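Local coordinates for glutaconate CoA-transferase subunit A (Acidaminococcus fermentans, PDB 1POI), which transfers coenzyme A from acetyl-CoA to glutaconate and to (R)-2-hydroxyglutarate, a step in the fermentation of glutamate through the hydroxyglutarate pathway, at residues A[67-71]-A[72-76]; A[86-89]-A[90-93]; A[99-102]-A[103-106]; A[267-270]-A[271-274]. All coordinates share one frame; numbering follows the deposited sequence.

How the contacts relate
Contact 1 is the inner member of the group, about 10 Å centre to centre from contact 3 and about 11 Å from contact 2. At the join with contact 3, Asn71 O probably accepts from Tyr100 N (2.7 Å), just where the neighbouring parallel strands 66-71 and 96-99 end. Against contact 2 the touch is packing: Phe86 CE1 lies 3.4 Å from Thr74 OG1 and also meets the Tyr69 ring. Contact 4 lies outermost, joined to contact 2 by a probable hydrogen bond from Trp89 NE1 to Gln270 OE1, 3.2 Å long. Contacts 3 and 4 are remote, about 29 Å between centres. Contacts 1 to 3 all reach a partner subunit; contact 4 meets no other chain.

Contact 1. Residues A[67-71]-A[72-76]; sequences KAYIN and CYTAN
Tyr69 and Thr74 approach from opposite directions and join through their hydroxyls, Tyr69 OH standing 2.8 Å from Thr74 OG1 in a hydrogen bond. Thr74 OG1 lies at the edge of the tyrosine ring, in its plane. The phenol gets there because CG of Tyr69 is anti to the backbone N (chi1 176°), which carries the hydroxyl across to Thr74. The second polar feature is the Asn71 amide. Its OD1 comes within 2.6 Å of Thr74 OG1, but the angle is poor for a hydrogen bond, whereas ND2 is held by Asp99 and by the backbone of a partner subunit. Asn71 ends strand 66-71 of the parallel sheet in the Rossmann-like CoA-transferase fold, and the chain then leaves that sheet for the short strand 73-74, which carries Thr74. The methyl CG2 of Thr74 also touches the phenol oxygen, 3.5 Å from Tyr69 OH. Tyr69 and Thr74 both also rest on Ala53 of strand 52-53, and the Tyr69 ring meets that of Trp57 as well, the planes inclined at about 40°.

Contact 2. Residues A[86-89]-A[90-93]; sequences FRKW and FEAG
Glu91 reaches back along helix 84-92 to two basic side chains that meet it in different ways. Arg87, one turn earlier, runs side by side with it and points the same way. Its guanidinium presents an edge, with NE 3.8 Å from Glu91 OE2 in a long salt bridge, and the guanidinium and carboxylate planes are turned 46° apart. Lys88 instead crosses the glutamate at about a right angle. Bends at chi2 and chi3 curl its chain so that NZ donates to Glu91 OE1 at 3.2 Å, on the anti lone pair, a shorter salt bridge than that of Arg87. Glu91 OE2 also takes a hydrogen bond from the backbone of a partner subunit, so the carboxylate ties both the helix surface and the subunit interface. With an alanine in place of Glu91, Arg87 and Lys88 would probably lose their shared counter-charge, and the partner's backbone group its acceptor. Beneath the side chains the helix is regular at first, Phe90 N bonding to Phe86 O at 3.1 Å in a nearly straight line (168°). It ends in a Schellman motif: Gly93, at positive phi, sends its N to Phe90 O at 3.0 Å and more weakly to Trp89 O at 3.1 Å. A side chain at this position would press against the preceding carbonyl. Phe86 and Phe90 pack on Met97 of strand 96-99, the outermost strand of the parallel sheet within this chain, while Phe86 and Trp89 rest on Ile61 of helix 55-62.

Contact 3. Residues A[99-102]-A[103-106]; sequences DYSQ and DVIY
Ser101 caps the amino end of helix 102-114, its OG accepting from Val104 N at 3.2 Å along an almost straight bond (172°). Only Tyr100 separates this N-cap from strand 96-99, making it a strand-to-helix junction of the Rossmann-like parallel sheet. OG can face the first turn because it lies between the backbone N and the carbonyl carbon (chi1 89°). Replacing the serine by an alanine would probably leave Val104 N without its capping acceptor and weaken the start of the helix. The main-chain bonds begin with Ile105 N to Ser101 O and continue with Tyr106 N to Gln102 O at 3.0 Å. A water spans neighbouring side chains, accepting from Gln102 NE2 at 3.1 Å and donating to Asp103 OD1 at 3.0 Å. Farther out, Tyr100 packs on the helix, its CB 4.0 Å from Ile105 CG1 and its ring lying obliquely to Val104; its hydroxyl bonds to Lys150 O. Tyr106 OH is likewise engaged elsewhere, with Gln196 and with Ala52 N. Gln102 and Tyr106 run side by side, amide and ring planes 73° apart, and the aliphatic CG of Gln102 sits 3.8 Å from Tyr106 CD2.

Contact 4. Residues A[267-270]-A[271-274]; sequences SKTQ and EDFD
Thr269 and Gln270 open a new helix, their carbonyls taking Phe273 N (2.8 Å to Thr269 O) and Asp274 N (2.7 Å to Gln270 O). The side chain of Thr269 adds the N-cap: OG1, placed between backbone N and carbonyl carbon (chi1 73°), accepts from Asp272 N at 3.1 Å. Asp272 crosses close by, its CB 3.2 Å from Thr269 OG1, and its carboxylate in the first turn would probably interact favourably with the positive end of the helix. The junction is a tight helix-to-helix connection, since Ser267 leaves helix 257-266 only two residues before the cap of helix 270-282. Farther round the turn, Gln270 meets Asp274. A bend at chi2 (63°) brings NE2 over to the carboxylate, where it makes two weak hydrogen bonds, 3.3 Å each to OD1 and OD2 of Asp274, the amide and carboxylate planes 49° apart. The same NE2 also donates to Gly62 O, and Gln270 OE1 accepts from Arg85, so the amide bonds at both ends. The Phe273 ring touches both ends of the 267-270 segment: CD1 meets Ser267 CB at 4.1 Å, CD2 approaches Gln270 NE2 obliquely at 3.7 Å, and the ring packs on Arg85 of helix 84-92.

Contact 1. Residues A[67-71]-A[72-76]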
ATOM      1  N   LYS A  67      14.708 -42.472   6.875  1.00 17.91           N
ATOM      2  CA  LYS A  67      15.123 -43.463   7.877  1.00 14.25           C
ATOM      3  C   LYS A  67      14.044 -43.606   8.933  1.00 14.62           C
ATOM      4  O   LYS A  67      13.639 -44.704   9.283  1.00 15.69           O
ATOM      5  CB  LYS A  67      16.450 -43.002   8.493  1.00 16.55           C
ATOM      6  CG  LYS A  67      17.201 -44.041   9.318  1.00 19.65           C
ATOM      7  CD  LYS A  67      18.570 -43.526   9.807  1.00 18.27           C
ATOM      8  CE  LYS A  67      18.441 -42.480  10.921  1.00 22.99           C
ATOM      9  NZ  LYS A  67      19.758 -42.156  11.602  1.00 24.59           N
ATOM     10  N   ALA A  68      13.560 -42.472   9.416  1.00 16.76           N
ATOM     11  CA  ALA A  68      12.497 -42.429  10.410  1.00 16.85           C
ATOM     12  C   ALA A  68      11.677 -41.191  10.071  1.00 18.62           C
ATOM     13  O   ALA A  68      12.238 -40.141   9.703  1.00 20.37           O
ATOM     14  CB  ALA A  68      13.080 -42.308  11.798  1.00 18.73           C
ATOM     15  N   TYR A  69      10.364 -41.309  10.196  1.00 17.66           N
ATOM     16  CA  TYR A  69       9.453 -40.223   9.868  1.00 17.18           C
ATOM     17  C   TYR A  69       8.515 -40.001  11.049  1.00 18.00           C
ATOM     18  O   TYR A  69       7.894 -40.962  11.536  1.00 17.21           O
ATOM     19  CB  TYR A  69       8.676 -40.640   8.619  1.00 18.92           C
ATOM     20  CG  TYR A  69       7.604 -39.700   8.147  1.00 21.42           C
ATOM     21  CD1 TYR A  69       7.910 -38.400   7.711  1.00 20.42           C
ATOM     22  CD2 TYR A  69       6.274 -40.122   8.103  1.00 21.52           C
ATOM     23  CE1 TYR A  69       6.904 -37.550   7.240  1.00 20.40           C
ATOM     24  CE2 TYR A  69       5.275 -39.291   7.639  1.00 21.60           C
ATOM     25  CZ  TYR A  69       5.585 -38.012   7.208  1.00 20.70           C
ATOM     26  OH  TYR A  69       4.567 -37.220   6.735  1.00 20.97           O
ATOM     27  N   ILE A  70       8.475 -38.760  11.551  1.00 15.43           N
ATOM     28  CA  ILE A  70       7.630 -38.408  12.701  1.00 15.91           C
ATOM     29  C   ILE A  70       6.346 -37.854  12.079  1.00 16.82           C
ATOM     30  O   ILE A  70       6.338 -36.787  11.463  1.00 18.00           O
ATOM     31  CB  ILE A  70       8.338 -37.367  13.677  1.00 15.34           C
ATOM     32  CG1 ILE A  70       9.815 -37.744  13.938  1.00  9.17           C
ATOM     33  CG2 ILE A  70       7.610 -37.319  15.024  1.00 12.13           C
ATOM     34  CD1 ILE A  70      10.046 -39.154  14.453  1.00  2.00           C
ATOM     35  N   ASN A  71       5.248 -38.537  12.332  1.00 15.39           N
ATOM     36  CA  ASN A  71       3.998 -38.212  11.680  1.00 18.01           C
ATOM     37  C   ASN A  71       2.758 -37.776  12.457  1.00 19.83           C
ATOM     38  O   ASN A  71       2.438 -38.310  13.544  1.00 15.07           O
ATOM     39  CB  ASN A  71       3.623 -39.426  10.823  1.00 19.41           C
ATOM     40  CG  ASN A  71       2.493 -39.148   9.887  1.00 19.76           C
ATOM     41  OD1 ASN A  71       2.681 -38.474   8.868  1.00 17.61           O
ATOM     42  ND2 ASN A  71       1.303 -39.642  10.226  1.00 14.69           N
ATOM     43  N   CYS A  72       2.015 -36.863  11.821  1.00 20.56           N
ATOM     44  CA  CYS A  72       0.748 -36.351  12.359  1.00 18.97           C
ATOM     45  C   CYS A  72      -0.350 -36.404  11.291  1.00 17.30           C
ATOM     46  O   CYS A  72      -1.482 -36.778  11.601  1.00 18.08           O
ATOM     47  CB  CYS A  72       0.884 -34.938  12.934  1.00 13.05           C
ATOM     48  SG  CYS A  72       1.326 -33.620  11.779  1.00 14.40           S
ATOM     49  N   TYR A  73       0.022 -36.150  10.032  1.00 16.33           N
ATOM     50  CA  TYR A  73      -0.907 -36.142   8.907  1.00 14.62           C
ATOM     51  C   TYR A  73      -0.145 -36.072   7.577  1.00 18.07           C
ATOM     52  O   TYR A  73       0.758 -35.229   7.419  1.00 18.64           O
ATOM     53  CB  TYR A  73      -1.839 -34.918   9.052  1.00 15.25           C
ATOM     54  CG  TYR A  73      -2.745 -34.633   7.877  1.00 11.39           C
ATOM     55  CD1 TYR A  73      -2.308 -33.845   6.809  1.00 10.64           C
ATOM     56  CD2 TYR A  73      -4.020 -35.189   7.812  1.00 12.25           C
ATOM     57  CE1 TYR A  73      -3.108 -33.620   5.692  1.00 12.43           C
ATOM     58  CE2 TYR A  73      -4.835 -34.976   6.705  1.00 14.02           C
ATOM     59  CZ  TYR A  73      -4.371 -34.192   5.646  1.00 17.73           C
ATOM     60  OH  TYR A  73      -5.172 -34.018   4.533  1.00 23.26           O
ATOM     61  N   THR A  74      -0.506 -36.942   6.625  1.00 19.63           N
ATOM     62  CA  THR A  74       0.140 -36.942   5.300  1.00 21.54           C
ATOM     63  C   THR A  74      -0.853 -37.157   4.152  1.00 20.94           C
ATOM     64  O   THR A  74      -1.257 -38.283   3.878  1.00 17.39           O
ATOM     65  CB  THR A  74       1.243 -38.021   5.182  1.00 22.19           C
ATOM     66  OG1 THR A  74       1.926 -38.136   6.433  1.00 28.59           O
ATOM     67  CG2 THR A  74       2.259 -37.627   4.122  1.00 17.50           C
ATOM     68  N   ALA A  75      -1.172 -36.086   3.429  1.00 21.60           N
ATOM     69  CA  ALA A  75      -2.127 -36.147   2.322  1.00 20.45           C
ATOM     70  C   ALA A  75      -2.035 -34.915   1.469  1.00 19.73           C
ATOM     71  O   ALA A  75      -1.855 -33.826   1.978  1.00 21.63           O
ATOM     72  CB  ALA A  75      -3.538 -36.245   2.849  1.00 16.90           C
ATOM     73  N   ASN A  76      -2.158 -35.078   0.159  1.00 21.77           N
ATOM     74  CA  ASN A  76      -2.151 -33.928  -0.721  1.00 21.22           C
ATOM     75  C   ASN A  76      -3.635 -33.497  -0.651  1.00 24.10           C
ATOM     76  O   ASN A  76      -4.407 -33.687  -1.594  1.00 24.71           O
ATOM     77  CB  ASN A  76      -1.714 -34.346  -2.120  1.00 14.21           C
ATOM     78  CG  ASN A  76      -0.426 -33.666  -2.556  1.00 14.63           C
ATOM     79  OD1 ASN A  76      -0.022 -32.645  -2.000  1.00 12.78           O
ATOM     80  ND2 ASN A  76       0.234 -34.235  -3.541  1.00 14.71           N
TER

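Contact 2. Residues A[86-89]-A[90-93]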
ATOM      1  N   PHE A  86       3.438 -43.100   0.868  1.00 21.49           N
ATOM      2  CA  PHE A  86       3.437 -43.051   2.321  1.00 20.98           C
ATOM      3  C   PHE A  86       2.694 -44.256   2.918  1.00 21.50           C
ATOM      4  O   PHE A  86       3.311 -45.092   3.549  1.00 24.16           O
ATOM      5  CB  PHE A  86       2.824 -41.691   2.773  1.00 20.74           C
ATOM      6  CG  PHE A  86       2.301 -41.667   4.194  1.00 19.10           C
ATOM      7  CD1 PHE A  86       3.159 -41.463   5.266  1.00 20.04           C
ATOM      8  CD2 PHE A  86       0.949 -41.878   4.456  1.00 17.95           C
ATOM      9  CE1 PHE A  86       2.677 -41.477   6.581  1.00 19.68           C
ATOM     10  CE2 PHE A  86       0.461 -41.892   5.758  1.00 18.17           C
ATOM     11  CZ  PHE A  86       1.329 -41.693   6.823  1.00 20.58           C
ATOM     12  N   ARG A  87       1.396 -44.401   2.665  1.00 23.67           N
ATOM     13  CA  ARG A  87       0.660 -45.521   3.246  1.00 24.01           C
ATOM     14  C   ARG A  87       1.085 -46.885   2.733  1.00 23.62           C
ATOM     15  O   ARG A  87       0.824 -47.899   3.375  1.00 23.97           O
ATOM     16  CB  ARG A  87      -0.854 -45.341   3.093  1.00 27.55           C
ATOM     17  CG  ARG A  87      -1.380 -45.403   1.668  1.00 32.03           C
ATOM     18  CD  ARG A  87      -2.405 -46.548   1.484  1.00 38.01           C
ATOM     19  NE  ARG A  87      -3.624 -46.404   2.289  1.00 44.10           N
ATOM     20  CZ  ARG A  87      -4.623 -45.554   2.019  1.00 47.67           C
ATOM     21  NH1 ARG A  87      -4.559 -44.745   0.957  1.00 45.59           N
ATOM     22  NH2 ARG A  87      -5.713 -45.541   2.791  1.00 47.29           N
ATOM     23  N   LYS A  88       1.752 -46.917   1.585  1.00 23.22           N
ATOM     24  CA  LYS A  88       2.199 -48.185   1.013  1.00 23.74           C
ATOM     25  C   LYS A  88       3.466 -48.650   1.718  1.00 20.79           C
ATOM     26  O   LYS A  88       3.542 -49.775   2.223  1.00 17.84           O
ATOM     27  CB  LYS A  88       2.438 -48.057  -0.499  1.00 23.88           C
ATOM     28  CG  LYS A  88       2.516 -49.386  -1.227  1.00 29.80           C
ATOM     29  CD  LYS A  88       1.391 -50.336  -0.803  1.00 34.71           C
ATOM     30  CE  LYS A  88       1.887 -51.411   0.176  1.00 37.30           C
ATOM     31  NZ  LYS A  88       0.752 -52.099   0.877  1.00 42.49           N
ATOM     32  N   TRP A  89       4.457 -47.777   1.773  1.00 17.58           N
ATOM     33  CA  TRP A  89       5.679 -48.135   2.445  1.00 17.92           C
ATOM     34  C   TRP A  89       5.445 -48.446   3.910  1.00 17.05           C
ATOM     35  O   TRP A  89       6.033 -49.380   4.442  1.00 20.20           O
ATOM     36  CB  TRP A  89       6.705 -47.047   2.286  1.00 18.04           C
ATOM     37  CG  TRP A  89       7.332 -47.082   0.970  1.00 16.32           C
ATOM     38  CD1 TRP A  89       6.704 -47.145  -0.234  1.00 18.41           C
ATOM     39  CD2 TRP A  89       8.729 -47.027   0.700  1.00 18.31           C
ATOM     40  NE1 TRP A  89       7.632 -47.123  -1.249  1.00 21.90           N
ATOM     41  CE2 TRP A  89       8.886 -47.052  -0.699  1.00 20.41           C
ATOM     42  CE3 TRP A  89       9.873 -46.954   1.511  1.00 18.37           C
ATOM     43  CZ2 TRP A  89      10.140 -47.004  -1.309  1.00 21.83           C
ATOM     44  CZ3 TRP A  89      11.117 -46.903   0.904  1.00 17.91           C
ATOM     45  CH2 TRP A  89      11.243 -46.929  -0.489  1.00 18.81           C
ATOM     46  N   PHE A  90       4.583 -47.693   4.577  1.00 15.61           N
ATOM     47  CA  PHE A  90       4.332 -48.012   5.974  1.00 16.41           C
ATOM     48  C   PHE A  90       3.610 -49.361   6.049  1.00 16.98           C
ATOM     49  O   PHE A  90       3.940 -50.199   6.898  1.00 18.81           O
ATOM     50  CB  PHE A  90       3.521 -46.931   6.694  1.00 12.38           C
ATOM     51  CG  PHE A  90       3.215 -47.278   8.123  1.00  9.36           C
ATOM     52  CD1 PHE A  90       4.200 -47.199   9.093  1.00  8.69           C
ATOM     53  CD2 PHE A  90       1.965 -47.737   8.488  1.00 12.06           C
ATOM     54  CE1 PHE A  90       3.949 -47.579  10.409  1.00 10.87           C
ATOM     55  CE2 PHE A  90       1.698 -48.123   9.814  1.00 14.83           C
ATOM     56  CZ  PHE A  90       2.693 -48.043  10.769  1.00 13.29           C
ATOM     57  N   GLU A  91       2.632 -49.569   5.166  1.00 17.21           N
ATOM     58  CA  GLU A  91       1.891 -50.824   5.130  1.00 16.82           C
ATOM     59  C   GLU A  91       2.811 -51.984   4.766  1.00 16.86           C
ATOM     60  O   GLU A  91       2.600 -53.115   5.180  1.00 16.62           O
ATOM     61  CB  GLU A  91       0.759 -50.745   4.128  1.00 17.45           C
ATOM     62  CG  GLU A  91      -0.594 -50.425   4.749  1.00 22.58           C
ATOM     63  CD  GLU A  91      -1.689 -50.143   3.713  1.00 24.40           C
ATOM     64  OE1 GLU A  91      -1.506 -50.464   2.507  1.00 26.38           O
ATOM     65  OE2 GLU A  91      -2.735 -49.593   4.116  1.00 23.60           O
ATOM     66  N   ALA A  92       3.843 -51.698   3.997  1.00 16.02           N
ATOM     67  CA  ALA A  92       4.780 -52.733   3.605  1.00 18.86           C
ATOM     68  C   ALA A  92       5.727 -53.111   4.763  1.00 20.41           C
ATOM     69  O   ALA A  92       6.241 -54.230   4.820  1.00 22.22           O
ATOM     70  CB  ALA A  92       5.582 -52.253   2.400  1.00 18.08           C
ATOM     71  N   GLY A  93       5.909 -52.190   5.705  1.00 19.02           N
ATOM     72  CA  GLY A  93       6.815 -52.424   6.807  1.00 15.54           C
ATOM     73  C   GLY A  93       8.188 -51.953   6.363  1.00 15.01           C
ATOM     74  O   GLY A  93       9.198 -52.367   6.912  1.00 17.24           O
TER

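Contact 3. Residues A[99-102]-A[103-106]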
ATOM      1  N   ASP A  99       3.851 -41.687  15.330  1.00 18.09           N
ATOM      2  CA  ASP A  99       2.657 -40.872  15.220  1.00 19.12           C
ATOM      3  C   ASP A  99       2.479 -40.018  16.451  1.00 20.73           C
ATOM      4  O   ASP A  99       2.426 -40.538  17.568  1.00 21.03           O
ATOM      5  CB  ASP A  99       1.402 -41.742  15.162  1.00 21.31           C
ATOM      6  CG  ASP A  99       0.990 -42.093  13.766  1.00 21.28           C
ATOM      7  OD1 ASP A  99       1.020 -41.208  12.868  1.00 19.84           O
ATOM      8  OD2 ASP A  99       0.619 -43.272  13.590  1.00 21.12           O
ATOM      9  N   TYR A 100       2.351 -38.720  16.235  1.00 22.95           N
ATOM     10  CA  TYR A 100       2.058 -37.756  17.296  1.00 24.44           C
ATOM     11  C   TYR A 100       0.846 -36.998  16.733  1.00 22.63           C
ATOM     12  O   TYR A 100       0.597 -37.013  15.521  1.00 20.23           O
ATOM     13  CB  TYR A 100       3.201 -36.736  17.509  1.00 26.45           C
ATOM     14  CG  TYR A 100       4.413 -37.223  18.290  1.00 28.21           C
ATOM     15  CD1 TYR A 100       4.328 -37.524  19.654  1.00 27.32           C
ATOM     16  CD2 TYR A 100       5.647 -37.368  17.669  1.00 27.34           C
ATOM     17  CE1 TYR A 100       5.445 -37.956  20.372  1.00 24.08           C
ATOM     18  CE2 TYR A 100       6.762 -37.801  18.382  1.00 27.68           C
ATOM     19  CZ  TYR A 100       6.654 -38.093  19.725  1.00 26.00           C
ATOM     20  OH  TYR A 100       7.765 -38.533  20.400  1.00 23.62           O
ATOM     21  N   SER A 101       0.087 -36.360  17.611  1.00 22.42           N
ATOM     22  CA  SER A 101      -1.050 -35.549  17.207  1.00 17.55           C
ATOM     23  C   SER A 101      -0.397 -34.347  16.517  1.00 18.51           C
ATOM     24  O   SER A 101       0.720 -33.975  16.867  1.00 21.55           O
ATOM     25  CB  SER A 101      -1.787 -35.059  18.446  1.00 13.72           C
ATOM     26  OG  SER A 101      -1.239 -33.823  18.876  1.00 11.56           O
ATOM     27  N   GLN A 102      -1.092 -33.717  15.577  1.00 18.97           N
ATOM     28  CA  GLN A 102      -0.551 -32.564  14.859  1.00 18.98           C
ATOM     29  C   GLN A 102      -0.248 -31.373  15.768  1.00 20.09           C
ATOM     30  O   GLN A 102       0.719 -30.630  15.560  1.00 20.37           O
ATOM     31  CB  GLN A 102      -1.531 -32.144  13.778  1.00 21.00           C
ATOM     32  CG  GLN A 102      -1.051 -31.040  12.884  1.00 23.57           C
ATOM     33  CD  GLN A 102      -1.994 -30.838  11.724  1.00 29.12           C
ATOM     34  OE1 GLN A 102      -2.078 -31.671  10.828  1.00 33.99           O
ATOM     35  NE2 GLN A 102      -2.708 -29.720  11.730  1.00 26.58           N
ATOM     36  N   ASP A 103      -1.077 -31.207  16.786  1.00 21.03           N
ATOM     37  CA  ASP A 103      -0.931 -30.113  17.737  1.00 19.79           C
ATOM     38  C   ASP A 103       0.447 -30.195  18.369  1.00 18.13           C
ATOM     39  O   ASP A 103       1.224 -29.231  18.333  1.00 15.62           O
ATOM     40  CB  ASP A 103      -2.029 -30.239  18.787  1.00 18.36           C
ATOM     41  CG  ASP A 103      -3.382 -30.512  18.159  1.00 19.07           C
ATOM     42  OD1 ASP A 103      -3.688 -29.858  17.132  1.00 20.38           O
ATOM     43  OD2 ASP A 103      -4.117 -31.393  18.655  1.00 14.10           O
ATOM     44  N   VAL A 104       0.784 -31.396  18.835  1.00 17.02           N
ATOM     45  CA  VAL A 104       2.074 -31.647  19.461  1.00 14.88           C
ATOM     46  C   VAL A 104       3.222 -31.372  18.494  1.00 14.84           C
ATOM     47  O   VAL A 104       4.207 -30.766  18.888  1.00 19.14           O
ATOM     48  CB  VAL A 104       2.147 -33.072  20.022  1.00 14.64           C
ATOM     49  CG1 VAL A 104       3.556 -33.426  20.459  1.00 17.61           C
ATOM     50  CG2 VAL A 104       1.218 -33.196  21.183  1.00 16.17           C
ATOM     51  N   ILE A 105       3.092 -31.771  17.233  1.00 12.42           N
ATOM     52  CA  ILE A 105       4.142 -31.521  16.257  1.00 11.58           C
ATOM     53  C   ILE A 105       4.414 -30.022  16.057  1.00 11.95           C
ATOM     54  O   ILE A 105       5.560 -29.584  16.034  1.00  8.85           O
ATOM     55  CB  ILE A 105       3.801 -32.155  14.901  1.00 13.30           C
ATOM     56  CG1 ILE A 105       3.799 -33.682  15.013  1.00 11.97           C
ATOM     57  CG2 ILE A 105       4.806 -31.680  13.816  1.00 13.00           C
ATOM     58  CD1 ILE A 105       5.146 -34.314  14.801  1.00  7.18           C
ATOM     59  N   TYR A 106       3.365 -29.232  15.861  1.00 15.93           N
ATOM     60  CA  TYR A 106       3.569 -27.798  15.670  1.00 12.08           C
ATOM     61  C   TYR A 106       4.109 -27.196  16.966  1.00 11.22           C
ATOM     62  O   TYR A 106       4.912 -26.274  16.930  1.00 10.73           O
ATOM     63  CB  TYR A 106       2.292 -27.120  15.136  1.00  7.76           C
ATOM     64  CG  TYR A 106       2.195 -27.242  13.633  1.00  2.00           C
ATOM     65  CD1 TYR A 106       2.875 -26.354  12.816  1.00  3.04           C
ATOM     66  CD2 TYR A 106       1.556 -28.333  13.034  1.00  2.00           C
ATOM     67  CE1 TYR A 106       2.946 -26.554  11.445  1.00  8.37           C
ATOM     68  CE2 TYR A 106       1.611 -28.548  11.660  1.00  2.00           C
ATOM     69  CZ  TYR A 106       2.315 -27.661  10.869  1.00  7.88           C
ATOM     70  OH  TYR A 106       2.453 -27.888   9.511  1.00  9.68           O
TER
HETATM   71  O   HOH W   1      -3.372 -28.502  14.468  1.00 21.79           O

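Contact 4. Residues A[267-270]-A[271-274]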
ATOM      1  N   SER A 267       1.137 -42.009  -8.314  1.00 22.60           N
ATOM      2  CA  SER A 267       1.633 -42.579  -7.066  1.00 22.44           C
ATOM      3  C   SER A 267       0.856 -43.782  -6.528  1.00 22.50           C
ATOM      4  O   SER A 267       1.044 -44.133  -5.357  1.00 22.31           O
ATOM      5  CB  SER A 267       1.640 -41.508  -5.975  1.00 22.85           C
ATOM      6  OG  SER A 267       0.309 -41.089  -5.684  1.00 21.41           O
ATOM      7  N   LYS A 268      -0.058 -44.367  -7.307  1.00 19.56           N
ATOM      8  CA  LYS A 268      -0.808 -45.522  -6.799  1.00 20.14           C
ATOM      9  C   LYS A 268       0.018 -46.783  -6.900  1.00 19.93           C
ATOM     10  O   LYS A 268      -0.398 -47.840  -6.410  1.00 20.26           O
ATOM     11  CB  LYS A 268      -2.141 -45.727  -7.518  1.00 22.81           C
ATOM     12  CG  LYS A 268      -3.067 -44.543  -7.432  1.00 27.55           C
ATOM     13  CD  LYS A 268      -4.471 -44.854  -7.924  1.00 32.13           C
ATOM     14  CE  LYS A 268      -5.304 -43.563  -7.960  1.00 36.29           C
ATOM     15  NZ  LYS A 268      -6.743 -43.785  -8.240  1.00 36.68           N
ATOM     16  N   THR A 269       1.132 -46.696  -7.627  1.00 18.73           N
ATOM     17  CA  THR A 269       2.050 -47.814  -7.781  1.00 19.04           C
ATOM     18  C   THR A 269       3.470 -47.277  -7.925  1.00 21.85           C
ATOM     19  O   THR A 269       3.719 -46.244  -8.575  1.00 22.73           O
ATOM     20  CB  THR A 269       1.759 -48.685  -9.027  1.00 18.49           C
ATOM     21  OG1 THR A 269       2.144 -47.973 -10.211  1.00 24.25           O
ATOM     22  CG2 THR A 269       0.293 -49.088  -9.118  1.00 13.44           C
ATOM     23  N   GLN A 270       4.405 -48.037  -7.377  1.00 22.38           N
ATOM     24  CA  GLN A 270       5.818 -47.717  -7.410  1.00 23.97           C
ATOM     25  C   GLN A 270       6.343 -47.550  -8.839  1.00 28.28           C
ATOM     26  O   GLN A 270       7.234 -46.730  -9.091  1.00 26.41           O
ATOM     27  CB  GLN A 270       6.583 -48.834  -6.722  1.00 21.82           C
ATOM     28  CG  GLN A 270       7.991 -48.472  -6.353  1.00 26.27           C
ATOM     29  CD  GLN A 270       8.036 -47.360  -5.350  1.00 21.82           C
ATOM     30  OE1 GLN A 270       7.254 -47.342  -4.393  1.00 21.73           O
ATOM     31  NE2 GLN A 270       8.924 -46.398  -5.578  1.00 17.12           N
ATOM     32  N   GLU A 271       5.790 -48.337  -9.765  1.00 32.01           N
ATOM     33  CA  GLU A 271       6.187 -48.303 -11.174  1.00 36.13           C
ATOM     34  C   GLU A 271       5.814 -46.982 -11.812  1.00 35.15           C
ATOM     35  O   GLU A 271       6.658 -46.312 -12.439  1.00 32.27           O
ATOM     36  CB  GLU A 271       5.467 -49.388 -11.968  1.00 43.55           C
ATOM     37  CG  GLU A 271       5.702 -50.817 -11.542  1.00 55.98           C
ATOM     38  CD  GLU A 271       5.307 -51.806 -12.643  1.00 63.47           C
ATOM     39  OE1 GLU A 271       4.918 -51.352 -13.749  1.00 65.94           O
ATOM     40  OE2 GLU A 271       5.401 -53.036 -12.408  1.00 68.02           O
ATOM     41  N   ASP A 272       4.519 -46.657 -11.697  1.00 33.47           N
ATOM     42  CA  ASP A 272       3.961 -45.429 -12.261  1.00 31.51           C
ATOM     43  C   ASP A 272       4.688 -44.284 -11.610  1.00 28.42           C
ATOM     44  O   ASP A 272       5.073 -43.322 -12.286  1.00 25.78           O
ATOM     45  CB  ASP A 272       2.453 -45.304 -11.972  1.00 32.68           C
ATOM     46  CG  ASP A 272       1.582 -46.233 -12.831  1.00 33.60           C
ATOM     47  OD1 ASP A 272       2.049 -46.749 -13.876  1.00 33.48           O
ATOM     48  OD2 ASP A 272       0.401 -46.426 -12.454  1.00 34.69           O
ATOM     49  N   PHE A 273       4.922 -44.443 -10.303  1.00 26.52           N
ATOM     50  CA  PHE A 273       5.607 -43.454  -9.482  1.00 26.30           C
ATOM     51  C   PHE A 273       7.029 -43.163  -9.949  1.00 27.72           C
ATOM     52  O   PHE A 273       7.388 -42.011 -10.230  1.00 25.63           O
ATOM     53  CB  PHE A 273       5.638 -43.911  -8.028  1.00 27.08           C
ATOM     54  CG  PHE A 273       6.312 -42.937  -7.119  1.00 31.89           C
ATOM     55  CD1 PHE A 273       5.650 -41.784  -6.702  1.00 35.19           C
ATOM     56  CD2 PHE A 273       7.639 -43.123  -6.735  1.00 34.36           C
ATOM     57  CE1 PHE A 273       6.299 -40.829  -5.924  1.00 34.40           C
ATOM     58  CE2 PHE A 273       8.298 -42.171  -5.955  1.00 35.67           C
ATOM     59  CZ  PHE A 273       7.625 -41.023  -5.553  1.00 34.01           C
ATOM     60  N   ASP A 274       7.836 -44.221 -10.036  1.00 29.55           N
ATOM     61  CA  ASP A 274       9.233 -44.108 -10.450  1.00 27.16           C
ATOM     62  C   ASP A 274       9.339 -43.545 -11.838  1.00 23.38           C
ATOM     63  O   ASP A 274      10.266 -42.790 -12.138  1.00 20.92           O
ATOM     64  CB  ASP A 274       9.925 -45.466 -10.371  1.00 31.18           C
ATOM     65  CG  ASP A 274      10.119 -45.935  -8.943  1.00 35.12           C
ATOM     66  OD1 ASP A 274      10.602 -45.120  -8.115  1.00 36.01           O
ATOM     67  OD2 ASP A 274       9.779 -47.106  -8.655  1.00 35.13           O
TER